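PDB 4TX8: probable chitinase A, which probably hydrolyses internal glycosidic links of chitin as a family 18 endochitinase, with a small carbohydrate-binding module likely to hold the polymer. Local coordinates for residues 55-59 against 60-64; 160-163 against 164-168; 189-192 against 193-197; 339-342 against 343-346. All blocks are in the same frame, centred on the assembly; numbering follows the deposited sequence. Where two conformers were deposited one is given.

Interaction 1 of 4, residues 55-59 against 60-64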
loop_
_atom_site.group_PDB
_atom_site.type_symbol
_atom_site.label_atom_id
_atom_site.label_comp_id
_atom_site.label_asym_id
_atom_site.label_seq_id
_atom_site.Cartn_x
_atom_site.Cartn_y
_atom_site.Cartn_z
ATOM N N THR A 55 18.337 26.101 -17.145
ATOM C CA THR A 55 18.112 25.533 -18.462
ATOM C C THR A 55 18.142 24.014 -18.364
ATOM O O THR A 55 18.999 23.447 -17.688
ATOM C CB THR A 55 19.170 26.018 -19.471
ATOM O OG1 THR A 55 18.953 27.404 -19.758
ATOM C CG2 THR A 55 19.095 25.221 -20.763
ATOM N N ALA A 56 17.192 23.354 -19.017
ATOM C CA ALA A 56 17.205 21.901 -19.098
ATOM C C ALA A 56 18.159 21.480 -20.205
ATOM O O ALA A 56 17.733 21.208 -21.327
ATOM C CB ALA A 56 15.804 21.358 -19.354
ATOM N N TYR A 57 19.452 21.443 -19.890
ATOM C CA TYR A 57 20.477 21.185 -20.899
ATOM C C TYR A 57 20.261 19.840 -21.582
ATOM O O TYR A 57 19.869 18.864 -20.942
ATOM C CB TYR A 57 21.875 21.242 -20.277
ATOM C CG TYR A 57 22.200 22.570 -19.631
ATOM C CD1 TYR A 57 22.415 23.705 -20.403
ATOM C CD2 TYR A 57 22.292 22.689 -18.251
ATOM C CE1 TYR A 57 22.707 24.923 -19.818
ATOM C CE2 TYR A 57 22.584 23.902 -17.655
ATOM C CZ TYR A 57 22.792 25.017 -18.444
ATOM O OH TYR A 57 23.083 26.230 -17.860
ATOM N N VAL A 58 20.509 19.805 -22.887
ATOM C CA VAL A 58 20.275 18.606 -23.683
ATOM C C VAL A 58 21.154 17.451 -23.201
ATOM O O VAL A 58 22.345 17.627 -22.948
ATOM C CB VAL A 58 20.525 18.877 -25.193
ATOM C CG1 VAL A 58 21.917 19.472 -25.425
ATOM C CG2 VAL A 58 20.320 17.614 -26.014
ATOM N N GLY A 59 20.548 16.279 -23.042
ATOM C CA GLY A 59 21.271 15.090 -22.624
ATOM C C GLY A 59 21.402 14.926 -21.119
ATOM O O GLY A 59 21.950 13.932 -20.646
ATOM N N ALA A 60 20.902 15.897 -20.362
ATOM C CA ALA A 60 21.017 15.863 -18.906
ATOM C C ALA A 60 19.849 15.114 -18.259
ATOM O O ALA A 60 19.976 14.605 -17.145
ATOM C CB ALA A 60 21.110 17.277 -18.349
ATOM N N ASN A 61 18.723 15.053 -18.970
ATOM C CA ASN A 61 17.491 14.414 -18.494
ATOM C C ASN A 61 17.014 14.955 -17.143
ATOM O O ASN A 61 16.617 14.195 -16.255
ATOM C CB ASN A 61 17.671 12.896 -18.415
ATOM C CG ASN A 61 16.351 12.161 -18.249
ATOM O OD1 ASN A 61 15.331 12.552 -18.821
ATOM N ND2 ASN A 61 16.360 11.105 -17.443
ATOM N N TRP A 62 17.045 16.275 -16.995
ATOM C CA TRP A 62 16.534 16.925 -15.791
ATOM C C TRP A 62 15.022 17.136 -15.873
ATOM O O TRP A 62 14.531 18.249 -15.669
ATOM C CB TRP A 62 17.233 18.268 -15.573
ATOM C CG TRP A 62 18.692 18.152 -15.274
ATOM C CD1 TRP A 62 19.373 17.019 -14.939
ATOM C CD2 TRP A 62 19.655 19.213 -15.285
ATOM N NE1 TRP A 62 20.703 17.307 -14.740
ATOM C CE2 TRP A 62 20.903 18.648 -14.944
ATOM C CE3 TRP A 62 19.587 20.585 -15.548
ATOM C CZ2 TRP A 62 22.070 19.408 -14.861
ATOM C CZ3 TRP A 62 20.750 21.340 -15.464
ATOM C CH2 TRP A 62 21.973 20.748 -15.124
ATOM N N ASN A 63 14.284 16.071 -16.174
ATOM C CA ASN A 63 12.842 16.194 -16.355
ATOM C C ASN A 63 12.131 16.324 -15.006
ATOM O O ASN A 63 12.664 15.901 -13.979
ATOM C CB ASN A 63 12.291 15.007 -17.163
ATOM C CG ASN A 63 12.290 13.707 -16.383
ATOM O OD1 ASN A 63 11.488 13.516 -15.466
ATOM N ND2 ASN A 63 13.177 12.793 -16.759
ATOM N N PRO A 64 10.931 16.931 -15.002
ATOM C CA PRO A 64 10.197 17.188 -13.756
ATOM C C PRO A 64 9.948 15.954 -12.878
ATOM O O PRO A 64 9.946 16.086 -11.655
ATOM C CB PRO A 64 8.873 17.765 -14.257
ATOM C CG PRO A 64 9.230 18.450 -15.530
ATOM C CD PRO A 64 10.277 17.570 -16.162
HETATM O O HOH W 1 17.580 18.231 -19.241
#
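Y57 and A60 are the ends of a type II beta turn in the loop between strands 54-55 and 71-73 of the carbohydrate-binding module, a small domain of family 5/12. The turn is closed by backbone: A60 N donates to Y57 O over 3.2 Å. G59 takes the third position with phi 87°, where a CB would press on the preceding carbonyl oxygen. A water bridges the two limbs of the loop, donating to the same Y57 O at 2.9 Å and accepting from W62 N at 3.0 Å, so the carbonyl oxygen receives two hydrogens. E31 holds the loop from outside through its carboxylate, which accepts from G59 N and N61 N. On the second limb, N63 ND2 donates to N61 OD1, with the acceptor lying in the plane of the N63 amide.

The aromatic contact joins the two limbs. The planes of Y57 and W62 stand 75° apart in an oblique pairing. The six-membered ring of W62 comes to the edge of the Y57 ring, near its plane, while T55 O lies over one face of that tyrosine. A60 CB sits above one face of the W62 ring, toward its rim. The rings meet at Y57 CD2 and W62 CZ3, 3.5 Å apart.

Interaction 2 of 4, residues 160-163 against 164-168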
loop_
_atom_site.group_PDB
_atom_site.type_symbol
_atom_site.label_atom_id
_atom_site.label_comp_id
_atom_site.label_asym_id
_atom_site.label_seq_id
_atom_site.Cartn_x
_atom_site.Cartn_y
_atom_site.Cartn_z
ATOM N N ALA A 160 1.629 19.702 13.440
ATOM C CA ALA A 160 0.828 18.575 13.903
ATOM C C ALA A 160 -0.653 18.943 13.956
ATOM O O ALA A 160 -1.512 18.121 13.641
ATOM C CB ALA A 160 1.307 18.108 15.268
ATOM N N ALA A 161 -0.944 20.181 14.348
ATOM C CA ALA A 161 -2.321 20.660 14.409
ATOM C C ALA A 161 -2.957 20.690 13.021
ATOM O O ALA A 161 -4.105 20.273 12.845
ATOM C CB ALA A 161 -2.376 22.040 15.046
ATOM N N GLN A 162 -2.210 21.184 12.039
ATOM C CA GLN A 162 -2.705 21.258 10.670
ATOM C C GLN A 162 -2.888 19.861 10.086
ATOM O O GLN A 162 -3.876 19.586 9.405
ATOM C CB GLN A 162 -1.758 22.077 9.796
ATOM C CG GLN A 162 -2.249 22.245 8.370
ATOM C CD GLN A 162 -3.605 22.918 8.306
ATOM O OE1 GLN A 162 -3.795 24.004 8.851
ATOM N NE2 GLN A 162 -4.560 22.270 7.647
ATOM N N PHE A 163 -1.925 18.987 10.363
ATOM C CA PHE A 163 -1.978 17.591 9.942
ATOM C C PHE A 163 -3.243 16.907 10.452
ATOM O O PHE A 163 -3.902 16.167 9.719
ATOM C CB PHE A 163 -0.733 16.860 10.445
ATOM C CG PHE A 163 -0.685 15.399 10.092
ATOM C CD1 PHE A 163 -0.512 14.991 8.780
ATOM C CD2 PHE A 163 -0.769 14.433 11.083
ATOM C CE1 PHE A 163 -0.448 13.650 8.459
ATOM C CE2 PHE A 163 -0.707 13.089 10.772
ATOM C CZ PHE A 163 -0.546 12.696 9.454
ATOM N N ILE A 164 -3.583 17.170 11.711
ATOM C CA ILE A 164 -4.771 16.594 12.328
ATOM C C ILE A 164 -6.036 17.121 11.648
ATOM O O ILE A 164 -7.004 16.382 11.455
ATOM C CB ILE A 164 -4.804 16.890 13.844
ATOM C CG1 ILE A 164 -3.765 16.024 14.563
ATOM C CG2 ILE A 164 -6.190 16.643 14.427
ATOM C CD1 ILE A 164 -3.585 16.362 16.028
ATOM N N GLN A 165 -6.017 18.396 11.269
ATOM C CA GLN A 165 -7.124 18.981 10.521
ATOM C C GLN A 165 -7.216 18.384 9.120
ATOM O O GLN A 165 -8.310 18.178 8.593
ATOM C CB GLN A 165 -6.974 20.500 10.436
ATOM C CG GLN A 165 -7.207 21.215 11.755
ATOM C CD GLN A 165 -7.013 22.715 11.648
ATOM O OE1 GLN A 165 -6.378 23.206 10.714
ATOM N NE2 GLN A 165 -7.563 23.452 12.606
ATOM N N ASP A 166 -6.061 18.104 8.521
ATOM C CA ASP A 166 -6.015 17.520 7.185
ATOM C C ASP A 166 -6.605 16.113 7.180
ATOM O O ASP A 166 -7.282 15.719 6.231
ATOM C CB ASP A 166 -4.580 17.493 6.656
ATOM C CG ASP A 166 -4.047 18.880 6.346
ATOM O OD1 ASP A 166 -4.849 19.837 6.318
ATOM O OD2 ASP A 166 -2.824 19.011 6.118
ATOM N N ILE A 167 -6.339 15.363 8.246
ATOM C CA ILE A 167 -6.915 14.034 8.417
ATOM C C ILE A 167 -8.441 14.110 8.441
ATOM O O ILE A 167 -9.115 13.384 7.709
ATOM C CB ILE A 167 -6.411 13.364 9.711
ATOM C CG1 ILE A 167 -4.919 13.044 9.595
ATOM C CG2 ILE A 167 -7.213 12.106 10.013
ATOM C CD1 ILE A 167 -4.347 12.314 10.790
ATOM N N ARG A 168 -8.979 14.997 9.273
ATOM C CA ARG A 168 -10.426 15.182 9.358
ATOM C C ARG A 168 -11.020 15.572 8.005
ATOM O O ARG A 168 -12.059 15.048 7.604
ATOM C CB ARG A 168 -10.777 16.239 10.410
ATOM C CG ARG A 168 -10.481 15.815 11.843
ATOM C CD ARG A 168 -11.042 16.806 12.859
ATOM N NE ARG A 168 -10.538 18.161 12.650
ATOM C CZ ARG A 168 -11.309 19.219 12.411
ATOM N NH1 ARG A 168 -10.762 20.414 12.231
ATOM N NH2 ARG A 168 -12.629 19.084 12.360
#
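D166 OD1 accepts from Q162 NE2 at 2.8 Å, one turn along the helix, in a bond that lies in the amide plane of Q162 but comes from 39° above the carboxylate plane of D166. The Q162 chain begins anti to its own nitrogen (chi1 -177°) and leaves the backbone pointing away from the following turn; the bend at chi2 (59°) then brings its amide back to D166. Beneath this side-chain bridge runs the backbone bond of the same two residues, D166 N to Q162 O, also 2.8 Å long. It is one of the i to i+4 bonds that make 160-171 a regular alpha helix, an outer helix of the family 18 TIM-barrel domain, along with I164 N to A160 O and I167 N to F163 O.

A different face of the helix is apolar. F163 sends its ring out from the helix, at roughly a right angle to the axis, and I167 approaches over one face of it, with CD1 of I167 3.7 Å from CE2 of F163. The ring and I164 also touch Y210 at the end of helix 193-210, and I167 reaches L126 and F212, so this face packs inward while A160 and A161 stay exposed. I164 lies against the preceding turn: its CG1 rests 3.2 Å from A160 O, the carbonyl that accepts from I164 N.

Interaction 3 of 4, residues 189-192 against 193-197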
loop_
_atom_site.group_PDB
_atom_site.type_symbol
_atom_site.label_atom_id
_atom_site.label_comp_id
_atom_site.label_asym_id
_atom_site.label_seq_id
_atom_site.Cartn_x
_atom_site.Cartn_y
_atom_site.Cartn_z
ATOM N N THR A 189 9.227 -5.620 18.172
ATOM C CA THR A 189 9.458 -6.767 19.044
ATOM C C THR A 189 8.216 -7.084 19.871
ATOM O O THR A 189 7.762 -6.267 20.672
ATOM C CB THR A 189 10.644 -6.537 20.002
ATOM O OG1 THR A 189 10.442 -5.323 20.735
ATOM C CG2 THR A 189 11.953 -6.453 19.230
ATOM N N LEU A 190 7.670 -8.278 19.664
ATOM C CA LEU A 190 6.535 -8.757 20.442
ATOM C C LEU A 190 6.832 -10.157 20.960
ATOM O O LEU A 190 6.227 -11.135 20.521
ATOM C CB LEU A 190 5.259 -8.759 19.603
ATOM C CG LEU A 190 4.762 -7.399 19.112
ATOM C CD1 LEU A 190 3.512 -7.570 18.267
ATOM C CD2 LEU A 190 4.497 -6.467 20.283
ATOM N N ASN A 191 7.772 -10.241 21.896
ATOM C CA ASN A 191 8.258 -11.525 22.383
ATOM C C ASN A 191 7.664 -11.927 23.731
ATOM O O ASN A 191 7.724 -13.095 24.113
ATOM C CB ASN A 191 9.785 -11.501 22.472
ATOM C CG ASN A 191 10.443 -11.337 21.114
ATOM O OD1 ASN A 191 10.121 -12.055 20.165
ATOM N ND2 ASN A 191 11.359 -10.383 21.010
ATOM N N ASN A 192 7.095 -10.962 24.450
ATOM C CA ASN A 192 6.434 -11.255 25.721
ATOM C C ASN A 192 5.221 -10.356 25.963
ATOM O O ASN A 192 4.977 -9.414 25.207
ATOM C CB ASN A 192 7.428 -11.138 26.884
ATOM C CG ASN A 192 8.067 -9.763 26.985
ATOM O OD1 ASN A 192 7.382 -8.741 27.004
ATOM N ND2 ASN A 192 9.392 -9.734 27.052
ATOM N N ALA A 193 4.471 -10.652 27.022
ATOM C CA ALA A 193 3.234 -9.936 27.324
ATOM C C ALA A 193 3.466 -8.456 27.623
ATOM O O ALA A 193 2.591 -7.624 27.386
ATOM C CB ALA A 193 2.517 -10.600 28.495
ATOM N N THR A 194 4.646 -8.135 28.144
ATOM C CA THR A 194 4.989 -6.756 28.473
ATOM C C THR A 194 5.123 -5.903 27.218
ATOM O O THR A 194 4.710 -4.743 27.191
ATOM C CB THR A 194 6.303 -6.673 29.267
ATOM O OG1 THR A 194 6.313 -7.679 30.287
ATOM C CG2 THR A 194 6.452 -5.298 29.901
ATOM N N GLN A 195 5.704 -6.485 26.178
ATOM C CA GLN A 195 5.899 -5.764 24.930
ATOM C C GLN A 195 4.571 -5.604 24.203
ATOM O O GLN A 195 4.310 -4.566 23.593
ATOM C CB GLN A 195 6.925 -6.482 24.054
ATOM C CG GLN A 195 8.313 -6.507 24.679
ATOM C CD GLN A 195 9.313 -7.300 23.869
ATOM O OE1 GLN A 195 8.941 -8.140 23.051
ATOM N NE2 GLN A 195 10.595 -7.037 24.095
ATOM N N VAL A 196 3.732 -6.634 24.285
ATOM C CA VAL A 196 2.382 -6.580 23.737
ATOM C C VAL A 196 1.614 -5.402 24.330
ATOM O O VAL A 196 0.978 -4.639 23.603
ATOM C CB VAL A 196 1.610 -7.892 24.004
ATOM C CG1 VAL A 196 0.129 -7.722 23.690
ATOM C CG2 VAL A 196 2.208 -9.036 23.196
ATOM N N GLN A 197 1.698 -5.244 25.648
ATOM C CA GLN A 197 0.998 -4.158 26.325
ATOM C C GLN A 197 1.526 -2.788 25.902
ATOM O O GLN A 197 0.746 -1.856 25.707
ATOM C CB GLN A 197 1.096 -4.323 27.841
ATOM C CG GLN A 197 0.287 -5.495 28.371
ATOM C CD GLN A 197 -1.160 -5.451 27.914
ATOM O OE1 GLN A 197 -1.633 -6.357 27.228
ATOM N NE2 GLN A 197 -1.869 -4.394 28.292
#
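N192 turns its side chain to lie between its own backbone nitrogen and carbonyl carbon (chi1 58°), which curls OD1 forward over the first turn of helix 193-210, while Q195 sends an extended chain (chi1 -65°, chi2 176°) back toward the loop 189-192. The two side chains cross at about a right angle, and Q195 CG comes within 3.4 Å of N192 OD1.

N192 is the N-cap of the helix. Its OD1 accepts from Q195 N at 2.9 Å, nearly in line with the side-chain C=O bond, and it also stands 3.0 Å from T194 N. The backbone carbonyl of N192 starts the regular helical bonding: V196 N donates to N192 O at 3.2 Å, and Q195 N adds a weak bond to the same oxygen. Q195 N is thus shared between the side chain and main chain of one residue.

The Q195 side chain lies against the loop beside T189 and N191, its aliphatic CB 3.5 Å from T189 O. L190 turns the other way in this loop, and its CD2 returns to within 3.8 Å of Q195 O. L190 also meets L235, and V196 packs on N234 and A238, so residues flanking the cap pack on the neighbouring helix 230-246 of the barrel's outer layer. N234 additionally donates its amide to L190 O. With an oxygen of N192 facing the amide end of the helix, the cap supplies an acceptor to a first-turn N-H that has no helical carbonyl before it, and its partial negative charge probably interacts favourably with the positive end of the helix dipole.

Interaction 4 of 4, residues 339-342 against 343-346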
loop_
_atom_site.group_PDB
_atom_site.type_symbol
_atom_site.label_atom_id
_atom_site.label_comp_id
_atom_site.label_asym_id
_atom_site.label_seq_id
_atom_site.Cartn_x
_atom_site.Cartn_y
_atom_site.Cartn_z
ATOM N N GLY A 339 -10.274 -19.316 2.695
ATOM C CA GLY A 339 -10.413 -18.119 1.887
ATOM C C GLY A 339 -11.064 -16.947 2.595
ATOM O O GLY A 339 -11.817 -17.122 3.553
ATOM N N LEU A 340 -10.761 -15.745 2.117
ATOM C CA LEU A 340 -11.349 -14.518 2.642
ATOM C C LEU A 340 -12.471 -14.034 1.735
ATOM O O LEU A 340 -12.606 -14.501 0.606
ATOM C CB LEU A 340 -10.285 -13.426 2.773
ATOM C CG LEU A 340 -9.110 -13.697 3.711
ATOM C CD1 LEU A 340 -7.956 -12.750 3.405
ATOM C CD2 LEU A 340 -9.555 -13.554 5.158
ATOM N N ARG A 341 -13.267 -13.090 2.224
ATOM C CA ARG A 341 -14.257 -12.434 1.379
ATOM C C ARG A 341 -13.549 -11.577 0.337
ATOM O O ARG A 341 -12.485 -11.023 0.612
ATOM C CB ARG A 341 -15.203 -11.567 2.208
ATOM C CG ARG A 341 -16.007 -12.317 3.257
ATOM C CD ARG A 341 -17.056 -11.396 3.857
ATOM N NE ARG A 341 -16.484 -10.092 4.169
ATOM C CZ ARG A 341 -15.942 -9.777 5.339
ATOM N NH1 ARG A 341 -15.914 -10.672 6.318
ATOM N NH2 ARG A 341 -15.436 -8.569 5.532
ATOM N N PRO A 342 -14.134 -11.467 -0.865
ATOM C CA PRO A 342 -13.571 -10.595 -1.902
ATOM C C PRO A 342 -13.383 -9.152 -1.432
ATOM O O PRO A 342 -12.422 -8.507 -1.852
ATOM C CB PRO A 342 -14.608 -10.672 -3.022
ATOM C CG PRO A 342 -15.233 -12.025 -2.848
ATOM C CD PRO A 342 -15.276 -12.256 -1.363
ATOM N N ASP A 343 -14.263 -8.657 -0.563
ATOM C CA ASP A 343 -14.146 -7.281 -0.083
ATOM C C ASP A 343 -12.954 -7.099 0.858
ATOM O O ASP A 343 -12.636 -5.976 1.249
ATOM C CB ASP A 343 -15.436 -6.832 0.615
ATOM C CG ASP A 343 -15.744 -7.636 1.871
ATOM O OD1 ASP A 343 -15.100 -7.397 2.915
ATOM O OD2 ASP A 343 -16.649 -8.494 1.819
ATOM N N GLN A 344 -12.301 -8.202 1.217
ATOM C CA GLN A 344 -11.136 -8.164 2.101
ATOM C C GLN A 344 -9.827 -8.287 1.336
ATOM O O GLN A 344 -8.751 -8.329 1.937
ATOM C CB GLN A 344 -11.201 -9.287 3.135
ATOM C CG GLN A 344 -12.282 -9.144 4.182
ATOM C CD GLN A 344 -12.297 -10.326 5.129
ATOM O OE1 GLN A 344 -12.653 -11.438 4.742
ATOM N NE2 GLN A 344 -11.889 -10.096 6.372
ATOM N N VAL A 345 -9.912 -8.365 0.013
ATOM C CA VAL A 345 -8.732 -8.653 -0.788
ATOM C C VAL A 345 -8.490 -7.603 -1.870
ATOM O O VAL A 345 -9.402 -7.214 -2.604
ATOM C CB VAL A 345 -8.836 -10.047 -1.447
ATOM C CG1 VAL A 345 -7.574 -10.367 -2.237
ATOM C CG2 VAL A 345 -9.084 -11.119 -0.388
ATOM N N ALA A 346 -7.246 -7.145 -1.947
ATOM C CA ALA A 346 -6.798 -6.243 -2.996
ATOM C C ALA A 346 -5.401 -6.686 -3.417
ATOM O O ALA A 346 -4.808 -7.545 -2.765
ATOM C CB ALA A 346 -6.798 -4.802 -2.507
#
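The chain tightens into a short 3-10 turn after R341, with Q344 N donating to R341 O at 2.9 Å and V345 N to P342 O at 3.1 Å, before it straightens into strand 345-350. R341 grips D343 side-on across this turn: NE reaches OD2 at 2.8 Å and NH2 reaches OD1 at 2.9 Å, each oxygen using its syn lone pair. The guanidinium and carboxylate are nearly coplanar, 25° apart. D343 presents its carboxylate to the arginine because CG sits between its backbone N and carbonyl carbon (chi1 64°).

This turn leads into one of the parallel strands of the family 18 TIM barrel, beside strands 288-292 and 393-397. Q344 stacks its amide over one face of the R341 guanidinium, the planes only 8° apart, with CD 3.5 Å above the guanidinium plane. Its OE1 accepts from R341 N at 3.1 Å, in the carbonyl plane and on a lone pair, while NE2 donates to the carbonyls of R283 and L286; both ends of this buried amide are therefore bonded, which fixes its rotation. L340 CB meets V345 CG2 at 4.1 Å, and V345 continues onto L323 and I324 of helix 313-325.

Interaction 1 stands apart, a largely exposed loop of the carbohydrate-binding module, its centre 45 Å from that of interaction 4; the other three are partly buried and belong to the glycosidase domain. Interactions 2 and 3 concern two outer helices, one within a helix and one at a helix start, and helix 193-210 serves both: its far end meets interaction 2 and its beginning forms interaction 3. Interaction 4 lies closest to the chain's centre and introduces a barrel strand. Chemistry follows place: rings and a water at the surface, an amide-carboxylate bridge and apolar packing on different faces of a helix, a capping oxygen at a helix start, and an ion pair with a stacked amide before a strand.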